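Local coordinates for protein glucose-6-phosphate isomerase (Plasmodium falciparum, PDB 3QKI) that probably catalyses the second step of glycolysis, the reversible interconversion of alpha-D-glucose 6-phosphate and beta-D-fructose 6-phosphate, at residues 375-380 against 418-423; 381-386 against 424-429. One frame throughout, in Å; residues are numbered along the deposited sequence.

Contact 1 of 2, residues 375-380 against 418-423; sequences NVAILP and VYFGEP
Three backbone hydrogen bonds tie V376, F420 and I378 into a short parallel pairing. V376 N donates to V418 O (2.9 Å), F420 N returns a bond to V376 O, and I378 N reaches F420 O at 2.8 Å, the straightest of the three with 171° at the hydrogen. CA-H...O contacts fill the intervals, Y419 CA meeting V376 O and A377 CA meeting F420 O. Beyond F420 the bridges stop. G421, whose backbone angles call for glycine, still brings its CA to 3.4 Å from I378 O in a further CA-H...O contact.

Apolar packing differs on the two faces of the pair. On one, V376 stands over the ring of Y419, its CB 3.8 Å from the ring centroid and nearly on the normal, a CH-pi contact. With CG1 anti to the backbone N (chi1 174°), the valine sets CG1 against Y419 CE1 at 3.6 Å, while CG2 lies nearer CZ. I378 CG1 meets the edge of the same ring, so face and edge are both engaged. On the other, A377 CB packs on F420 CZ (3.9 Å).

The pairing closes the beta-alpha-beta unit formed by strand 375-380, helix 388-400 and strand 418-420, the last an outermost strand of its sheet within the chain. I392 of that helix touches both I378 and Y419, whereas F431 of helix 428-437 meets F420 edge-to-face. Strand 443-448 flanks 375-380, and V418 and F420 pack against the second subunit.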
ATOM      1  N   ASN A 375      -2.757  -4.590 -14.490  1.00 12.53           N
ATOM      2  CA  ASN A 375      -2.777  -4.431 -13.037  1.00 13.83           C
ATOM      3  C   ASN A 375      -3.323  -5.671 -12.372  1.00 17.25           C
ATOM      4  O   ASN A 375      -4.065  -6.417 -13.003  1.00 17.19           O
ATOM      5  CB  ASN A 375      -3.648  -3.233 -12.627  1.00 13.32           C
ATOM      6  CG  ASN A 375      -3.103  -1.917 -13.027  1.00 27.08           C
ATOM      7  OD1 ASN A 375      -2.258  -1.341 -12.366  1.00 21.76           O
ATOM      8  ND2 ASN A 375      -3.566  -1.423 -14.139  1.00 26.88           N
ATOM      9  N   VAL A 376      -2.961  -5.886 -11.092  1.00 13.46           N
ATOM     10  CA  VAL A 376      -3.492  -6.964 -10.256  1.00 12.72           C
ATOM     11  C   VAL A 376      -3.746  -6.324  -8.897  1.00 15.76           C
ATOM     12  O   VAL A 376      -2.822  -5.731  -8.323  1.00 14.29           O
ATOM     13  CB  VAL A 376      -2.554  -8.207 -10.090  1.00 16.88           C
ATOM     14  CG1 VAL A 376      -3.134  -9.201  -9.074  1.00 16.89           C
ATOM     15  CG2 VAL A 376      -2.261  -8.894 -11.418  1.00 16.38           C
ATOM     16  N   ALA A 377      -4.969  -6.470  -8.365  1.00 11.03           N
ATOM     17  CA  ALA A 377      -5.310  -6.011  -7.008  1.00  9.67           C
ATOM     18  C   ALA A 377      -5.291  -7.230  -6.072  1.00 14.17           C
ATOM     19  O   ALA A 377      -6.013  -8.207  -6.316  1.00 14.15           O
ATOM     20  CB  ALA A 377      -6.676  -5.330  -6.988  1.00  8.88           C
ATOM     21  N   ILE A 378      -4.443  -7.180  -5.027  1.00 11.13           N
ATOM     22  CA  ILE A 378      -4.303  -8.246  -4.023  1.00 10.29           C
ATOM     23  C   ILE A 378      -5.129  -7.808  -2.865  1.00 14.49           C
ATOM     24  O   ILE A 378      -4.792  -6.823  -2.193  1.00 14.59           O
ATOM     25  CB  ILE A 378      -2.839  -8.506  -3.612  1.00 12.50           C
ATOM     26  CG1 ILE A 378      -1.974  -8.945  -4.818  1.00 11.57           C
ATOM     27  CG2 ILE A 378      -2.772  -9.535  -2.454  1.00 14.31           C
ATOM     28  CD1 ILE A 378      -2.351 -10.361  -5.552  1.00 12.37           C
ATOM     29  N   LEU A 379      -6.267  -8.470  -2.685  1.00 11.77           N
ATOM     30  CA  LEU A 379      -7.273  -8.058  -1.700  1.00 11.73           C
ATOM     31  C   LEU A 379      -7.650  -9.138  -0.680  1.00 15.21           C
ATOM     32  O   LEU A 379      -8.660  -9.826  -0.846  1.00 13.95           O
ATOM     33  CB  LEU A 379      -8.508  -7.508  -2.432  1.00 11.29           C
ATOM     34  CG  LEU A 379      -8.253  -6.517  -3.571  1.00 14.93           C
ATOM     35  CD1 LEU A 379      -9.510  -6.331  -4.390  1.00 14.10           C
ATOM     36  CD2 LEU A 379      -7.701  -5.168  -3.032  1.00 13.73           C
ATOM     37  N   PRO A 380      -6.830  -9.313   0.371  1.00 15.58           N
ATOM     38  CA  PRO A 380      -7.178 -10.306   1.400  1.00 14.94           C
ATOM     39  C   PRO A 380      -8.285  -9.755   2.318  1.00 18.57           C
ATOM     40  O   PRO A 380      -8.154  -8.645   2.832  1.00 18.87           O
ATOM     41  CB  PRO A 380      -5.865 -10.517   2.148  1.00 15.67           C
ATOM     42  CG  PRO A 380      -5.101  -9.234   1.970  1.00 19.03           C
ATOM     43  CD  PRO A 380      -5.581  -8.587   0.710  1.00 15.96           C
ATOM     44  N   VAL A 418       1.240  -4.141 -12.564  1.00 12.44           N
ATOM     45  CA  VAL A 418       1.426  -3.312 -11.374  1.00 12.02           C
ATOM     46  C   VAL A 418       0.549  -3.998 -10.307  1.00 16.36           C
ATOM     47  O   VAL A 418      -0.634  -4.221 -10.536  1.00 12.98           O
ATOM     48  CB  VAL A 418       0.985  -1.852 -11.584  1.00 15.33           C
ATOM     49  CG1 VAL A 418       0.850  -1.141 -10.251  1.00 14.97           C
ATOM     50  CG2 VAL A 418       1.963  -1.112 -12.486  1.00 14.33           C
ATOM     51  N   TYR A 419       1.145  -4.368  -9.175  1.00 14.58           N
ATOM     52  CA  TYR A 419       0.424  -4.992  -8.068  1.00 12.75           C
ATOM     53  C   TYR A 419       0.172  -3.950  -7.002  1.00 16.91           C
ATOM     54  O   TYR A 419       1.051  -3.133  -6.704  1.00 14.91           O
ATOM     55  CB  TYR A 419       1.255  -6.126  -7.461  1.00 12.27           C
ATOM     56  CG  TYR A 419       1.135  -7.437  -8.181  1.00 11.28           C
ATOM     57  CD1 TYR A 419       0.455  -8.505  -7.609  1.00 13.00           C
ATOM     58  CD2 TYR A 419       1.730  -7.629  -9.428  1.00 10.54           C
ATOM     59  CE1 TYR A 419       0.378  -9.741  -8.254  1.00 17.27           C
ATOM     60  CE2 TYR A 419       1.603  -8.841 -10.111  1.00 10.46           C
ATOM     61  CZ  TYR A 419       0.951  -9.902  -9.507  1.00 18.18           C
ATOM     62  OH  TYR A 419       0.876 -11.114 -10.153  1.00 18.56           O
ATOM     63  N   PHE A 420      -1.030  -3.981  -6.417  1.00 13.04           N
ATOM     64  CA  PHE A 420      -1.395  -3.066  -5.344  1.00 12.03           C
ATOM     65  C   PHE A 420      -2.536  -3.698  -4.548  1.00 17.91           C
ATOM     66  O   PHE A 420      -3.043  -4.770  -4.906  1.00 17.65           O
ATOM     67  CB  PHE A 420      -1.790  -1.674  -5.908  1.00 11.34           C
ATOM     68  CG  PHE A 420      -3.168  -1.627  -6.531  1.00 12.20           C
ATOM     69  CD1 PHE A 420      -4.244  -1.053  -5.848  1.00 14.09           C
ATOM     70  CD2 PHE A 420      -3.407  -2.196  -7.784  1.00 13.40           C
ATOM     71  CE1 PHE A 420      -5.521  -1.024  -6.419  1.00 14.05           C
ATOM     72  CE2 PHE A 420      -4.683  -2.176  -8.352  1.00 14.07           C
ATOM     73  CZ  PHE A 420      -5.728  -1.580  -7.672  1.00 12.82           C
ATOM     74  N   GLY A 421      -2.938  -3.033  -3.485  1.00 15.47           N
ATOM     75  CA  GLY A 421      -4.048  -3.511  -2.688  1.00 16.23           C
ATOM     76  C   GLY A 421      -4.002  -3.117  -1.239  1.00 20.28           C
ATOM     77  O   GLY A 421      -2.974  -2.666  -0.725  1.00 19.50           O
ATOM     78  N   GLU A 422      -5.143  -3.309  -0.589  1.00 16.41           N
ATOM     79  CA  GLU A 422      -5.384  -3.104   0.830  1.00 15.12           C
ATOM     80  C   GLU A 422      -6.325  -4.213   1.260  1.00 17.63           C
ATOM     81  O   GLU A 422      -7.124  -4.672   0.438  1.00 16.49           O
ATOM     82  CB  GLU A 422      -6.061  -1.740   1.087  1.00 15.49           C
ATOM     83  CG  GLU A 422      -5.102  -0.547   1.035  1.00 24.41           C
ATOM     84  CD  GLU A 422      -3.877  -0.567   1.939  1.00 44.39           C
ATOM     85  OE1 GLU A 422      -3.929  -1.150   3.048  1.00 38.70           O
ATOM     86  OE2 GLU A 422      -2.869   0.060   1.548  1.00 41.65           O
ATOM     87  N   PRO A 423      -6.269  -4.655   2.537  1.00 13.38           N
ATOM     88  CA  PRO A 423      -7.199  -5.713   2.976  1.00 13.35           C
ATOM     89  C   PRO A 423      -8.657  -5.277   2.886  1.00 15.52           C
ATOM     90  O   PRO A 423      -8.943  -4.104   3.045  1.00 13.61           O
ATOM     91  CB  PRO A 423      -6.836  -5.957   4.444  1.00 15.18           C
ATOM     92  CG  PRO A 423      -5.566  -5.283   4.662  1.00 19.90           C
ATOM     93  CD  PRO A 423      -5.364  -4.227   3.623  1.00 14.99           C
TER

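Contact 2 of 2, residues 381-386 against 424-429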
ATOM      1  N   TYR A 381      -9.375 -10.513   2.515  1.00 14.24           N
ATOM      2  CA  TYR A 381     -10.467 -10.104   3.419  1.00 12.80           C
ATOM      3  C   TYR A 381     -10.083 -10.608   4.829  1.00 15.94           C
ATOM      4  O   TYR A 381     -10.683 -11.531   5.382  1.00 15.05           O
ATOM      5  CB  TYR A 381     -11.826 -10.614   2.911  1.00 12.65           C
ATOM      6  CG  TYR A 381     -12.429  -9.628   1.936  1.00 11.68           C
ATOM      7  CD1 TYR A 381     -11.824  -9.378   0.706  1.00 12.93           C
ATOM      8  CD2 TYR A 381     -13.531  -8.855   2.289  1.00 10.28           C
ATOM      9  CE1 TYR A 381     -12.316  -8.401  -0.159  1.00 12.97           C
ATOM     10  CE2 TYR A 381     -14.034  -7.872   1.430  1.00 11.41           C
ATOM     11  CZ  TYR A 381     -13.407  -7.631   0.218  1.00 17.09           C
ATOM     12  OH  TYR A 381     -13.886  -6.662  -0.630  1.00 19.37           O
ATOM     13  N   PHE A 382      -9.004 -10.006   5.372  1.00 11.57           N
ATOM     14  CA  PHE A 382      -8.389 -10.398   6.629  1.00 10.21           C
ATOM     15  C   PHE A 382      -7.386  -9.314   6.996  1.00 15.70           C
ATOM     16  O   PHE A 382      -6.325  -9.216   6.381  1.00 13.55           O
ATOM     17  CB  PHE A 382      -7.677 -11.772   6.467  1.00 11.95           C
ATOM     18  CG  PHE A 382      -7.656 -12.648   7.700  1.00 12.96           C
ATOM     19  CD1 PHE A 382      -8.812 -13.301   8.135  1.00 15.61           C
ATOM     20  CD2 PHE A 382      -6.480 -12.826   8.430  1.00 12.85           C
ATOM     21  CE1 PHE A 382      -8.781 -14.143   9.268  1.00 16.99           C
ATOM     22  CE2 PHE A 382      -6.457 -13.659   9.570  1.00 15.67           C
ATOM     23  CZ  PHE A 382      -7.599 -14.322   9.969  1.00 14.04           C
ATOM     24  N   GLN A 383      -7.732  -8.480   7.992  1.00 13.95           N
ATOM     25  CA  GLN A 383      -6.852  -7.405   8.433  1.00 13.90           C
ATOM     26  C   GLN A 383      -5.426  -7.866   8.832  1.00 16.75           C
ATOM     27  O   GLN A 383      -4.482  -7.105   8.625  1.00 15.12           O
ATOM     28  CB  GLN A 383      -7.521  -6.550   9.519  1.00 14.62           C
ATOM     29  CG  GLN A 383      -6.768  -5.260   9.876  1.00 15.07           C
ATOM     30  CD  GLN A 383      -6.676  -4.258   8.746  1.00 25.18           C
ATOM     31  OE1 GLN A 383      -7.379  -4.323   7.742  1.00 15.79           O
ATOM     32  NE2 GLN A 383      -5.767  -3.324   8.866  1.00 19.40           N
ATOM     33  N   ASN A 384      -5.258  -9.112   9.357  1.00 13.47           N
ATOM     34  CA  ASN A 384      -3.924  -9.592   9.722  1.00 12.80           C
ATOM     35  C   ASN A 384      -3.013  -9.789   8.520  1.00 14.23           C
ATOM     36  O   ASN A 384      -1.809  -9.794   8.677  1.00 13.47           O
ATOM     37  CB  ASN A 384      -3.956 -10.760  10.722  1.00 13.01           C
ATOM     38  CG  ASN A 384      -4.602 -10.351  12.029  1.00 22.42           C
ATOM     39  OD1 ASN A 384      -4.620  -9.181  12.389  1.00 18.05           O
ATOM     40  ND2 ASN A 384      -5.191 -11.284  12.745  1.00 13.43           N
ATOM     41  N   LEU A 385      -3.598  -9.844   7.302  1.00 11.18           N
ATOM     42  CA  LEU A 385      -2.849  -9.907   6.049  1.00 10.28           C
ATOM     43  C   LEU A 385      -2.519  -8.480   5.504  1.00 14.20           C
ATOM     44  O   LEU A 385      -2.182  -8.356   4.337  1.00 15.71           O
ATOM     45  CB  LEU A 385      -3.575 -10.792   5.013  1.00  7.88           C
ATOM     46  CG  LEU A 385      -3.455 -12.330   5.273  1.00 10.63           C
ATOM     47  CD1 LEU A 385      -4.272 -13.105   4.258  1.00 11.07           C
ATOM     48  CD2 LEU A 385      -2.024 -12.808   5.190  1.00 11.70           C
ATOM     49  N   LEU A 386      -2.577  -7.425   6.360  1.00 10.18           N
ATOM     50  CA  LEU A 386      -2.287  -6.046   5.939  0.50 11.73           C
ATOM     51  C   LEU A 386      -0.908  -5.834   5.309  1.00 13.87           C
ATOM     52  O   LEU A 386      -0.731  -4.869   4.577  1.00 15.52           O
ATOM     53  CB  LEU A 386      -2.644  -4.951   6.990  0.50 12.35           C
ATOM     54  CG  LEU A 386      -1.884  -4.928   8.331  0.50 18.64           C
ATOM     55  CD1 LEU A 386      -0.761  -3.973   8.282  0.50 20.06           C
ATOM     56  CD2 LEU A 386      -2.766  -4.399   9.438  0.50 20.04           C
ATOM     57  N   GLY A 424      -9.544  -6.211   2.568  1.00 13.13           N
ATOM     58  CA  GLY A 424     -10.973  -5.943   2.576  1.00 12.53           C
ATOM     59  C   GLY A 424     -11.439  -5.948   4.032  1.00 16.98           C
ATOM     60  O   GLY A 424     -10.888  -6.701   4.851  1.00 14.20           O
ATOM     61  N   THR A 425     -12.399  -5.105   4.423  1.00 14.77           N
ATOM     62  CA  THR A 425     -13.203  -4.163   3.645  1.00 15.70           C
ATOM     63  C   THR A 425     -12.530  -2.801   3.425  1.00 21.57           C
ATOM     64  O   THR A 425     -13.137  -1.956   2.773  1.00 22.73           O
ATOM     65  CB  THR A 425     -14.587  -3.964   4.318  1.00 18.35           C
ATOM     66  OG1 THR A 425     -14.391  -3.537   5.674  1.00 13.34           O
ATOM     67  CG2 THR A 425     -15.465  -5.200   4.247  1.00 12.49           C
ATOM     68  N   ASN A 426     -11.302  -2.567   3.953  1.00 18.39           N
ATOM     69  CA  ASN A 426     -10.619  -1.272   3.767  1.00 18.14           C
ATOM     70  C   ASN A 426     -10.461  -0.825   2.309  1.00 22.89           C
ATOM     71  O   ASN A 426     -10.837   0.304   1.988  1.00 22.92           O
ATOM     72  CB  ASN A 426      -9.274  -1.246   4.467  1.00 17.59           C
ATOM     73  CG  ASN A 426      -9.335  -1.324   5.954  1.00 32.46           C
ATOM     74  OD1 ASN A 426     -10.388  -1.303   6.558  1.00 38.06           O
ATOM     75  ND2 ASN A 426      -8.187  -1.396   6.584  1.00 23.93           N
ATOM     76  N   GLY A 427      -9.904  -1.694   1.449  1.00 19.19           N
ATOM     77  CA  GLY A 427      -9.708  -1.378   0.034  1.00 18.19           C
ATOM     78  C   GLY A 427     -11.041  -1.111  -0.639  1.00 19.57           C
ATOM     79  O   GLY A 427     -11.190  -0.205  -1.457  1.00 16.26           O
ATOM     80  N   GLN A 428     -12.040  -1.876  -0.221  1.00 16.72           N
ATOM     81  CA  GLN A 428     -13.410  -1.801  -0.666  1.00 15.73           C
ATOM     82  C   GLN A 428     -14.010  -0.410  -0.487  1.00 21.57           C
ATOM     83  O   GLN A 428     -14.609   0.122  -1.425  1.00 21.07           O
ATOM     84  CB  GLN A 428     -14.230  -2.912   0.012  1.00 16.75           C
ATOM     85  CG  GLN A 428     -15.691  -2.958  -0.391  1.00  8.11           C
ATOM     86  CD  GLN A 428     -16.402  -4.082   0.325  1.00 21.20           C
ATOM     87  OE1 GLN A 428     -15.904  -5.225   0.429  1.00 14.09           O
ATOM     88  NE2 GLN A 428     -17.579  -3.782   0.825  1.00 17.31           N
ATOM     89  N   HIS A 429     -13.764   0.218   0.679  1.00 18.90           N
ATOM     90  CA  HIS A 429     -14.265   1.572   0.951  1.00 18.93           C
ATOM     91  C   HIS A 429     -13.364   2.693   0.436  1.00 21.81           C
ATOM     92  O   HIS A 429     -13.673   3.876   0.605  1.00 21.79           O
ATOM     93  CB  HIS A 429     -14.594   1.722   2.435  1.00 20.50           C
ATOM     94  CG  HIS A 429     -15.625   0.727   2.874  1.00 25.21           C
ATOM     95  ND1 HIS A 429     -16.893   0.717   2.322  1.00 27.70           N
ATOM     96  CD2 HIS A 429     -15.529  -0.288   3.761  1.00 28.17           C
ATOM     97  CE1 HIS A 429     -17.529  -0.291   2.894  1.00 27.88           C
ATOM     98  NE2 HIS A 429     -16.754  -0.921   3.772  1.00 28.42           N
TER
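Y381 lies with one ring face on the backbone of G424, whose CA stands over the ring centre, 3.6 Å from the centroid and only 6° off the normal. Having no side chain, G424 can bring its CA straight down on the ring in this CH-pi contact. Placing CG anti to the carbonyl carbon lays the tyrosine ring across the turn that leads into helix 428-437. Here the peptide bond between G424 and T425 is cis.

Q428 crosses the tyrosine at about a right angle. Its chain runs extended from the backbone, with CG anti to the backbone N, and brings OE1 to the ring edge, in the ring plane. Y381 OH donates to that OE1 over 2.7 Å, in the carbonyl plane and on a lone pair; the amide and ring planes are 36° apart. The phenol also bonds to Y432 OH, and Q428 NE2 to N471 OD1, which leaves the amide held at both ends.

Q383 and N426 likewise cross at about a right angle, their amides turned 55° against each other. Q383 OE1 comes to 3.2 Å from N426 ND2, but the angle is too poor for a hydrogen bond. Q383 OE1 is hydrogen-bonded instead to N225 ND2 of the second subunit, the side chain that also bonds G424 O and T425 N.

The chemistry is that of a buried tyrosine gripped on one face by G424 CA and at its hydroxyl by Q428 OE1 and Y432 OH, in a turn bound to the neighbouring subunit. H429, seen to bind fructose 6-phosphate, directly follows Q428 in the chain.

How the contacts relate
The two contacts illustrate how a parallel strand pair carries on into the loops beyond it. Contact 1 joins strand 375-380 to strand 418-420 and the loop after it, and is held by backbone bonds and apolar packing; in contact 2, further along both chains, one phenol-to-amide hydrogen bond and a glycine-on-ring contact replace the sheet bonding. Both are largely buried, but contact 1 is nearer the centre of the chain, at about 11 Å between centres against about 16 Å, and buries roughly twice the surface. They meet where P380 O probably accepts a hydrogen bond from G424 N (2.8 Å). Both touch the second subunit, contact 1 through packing, contact 2 also through hydrogen bonds.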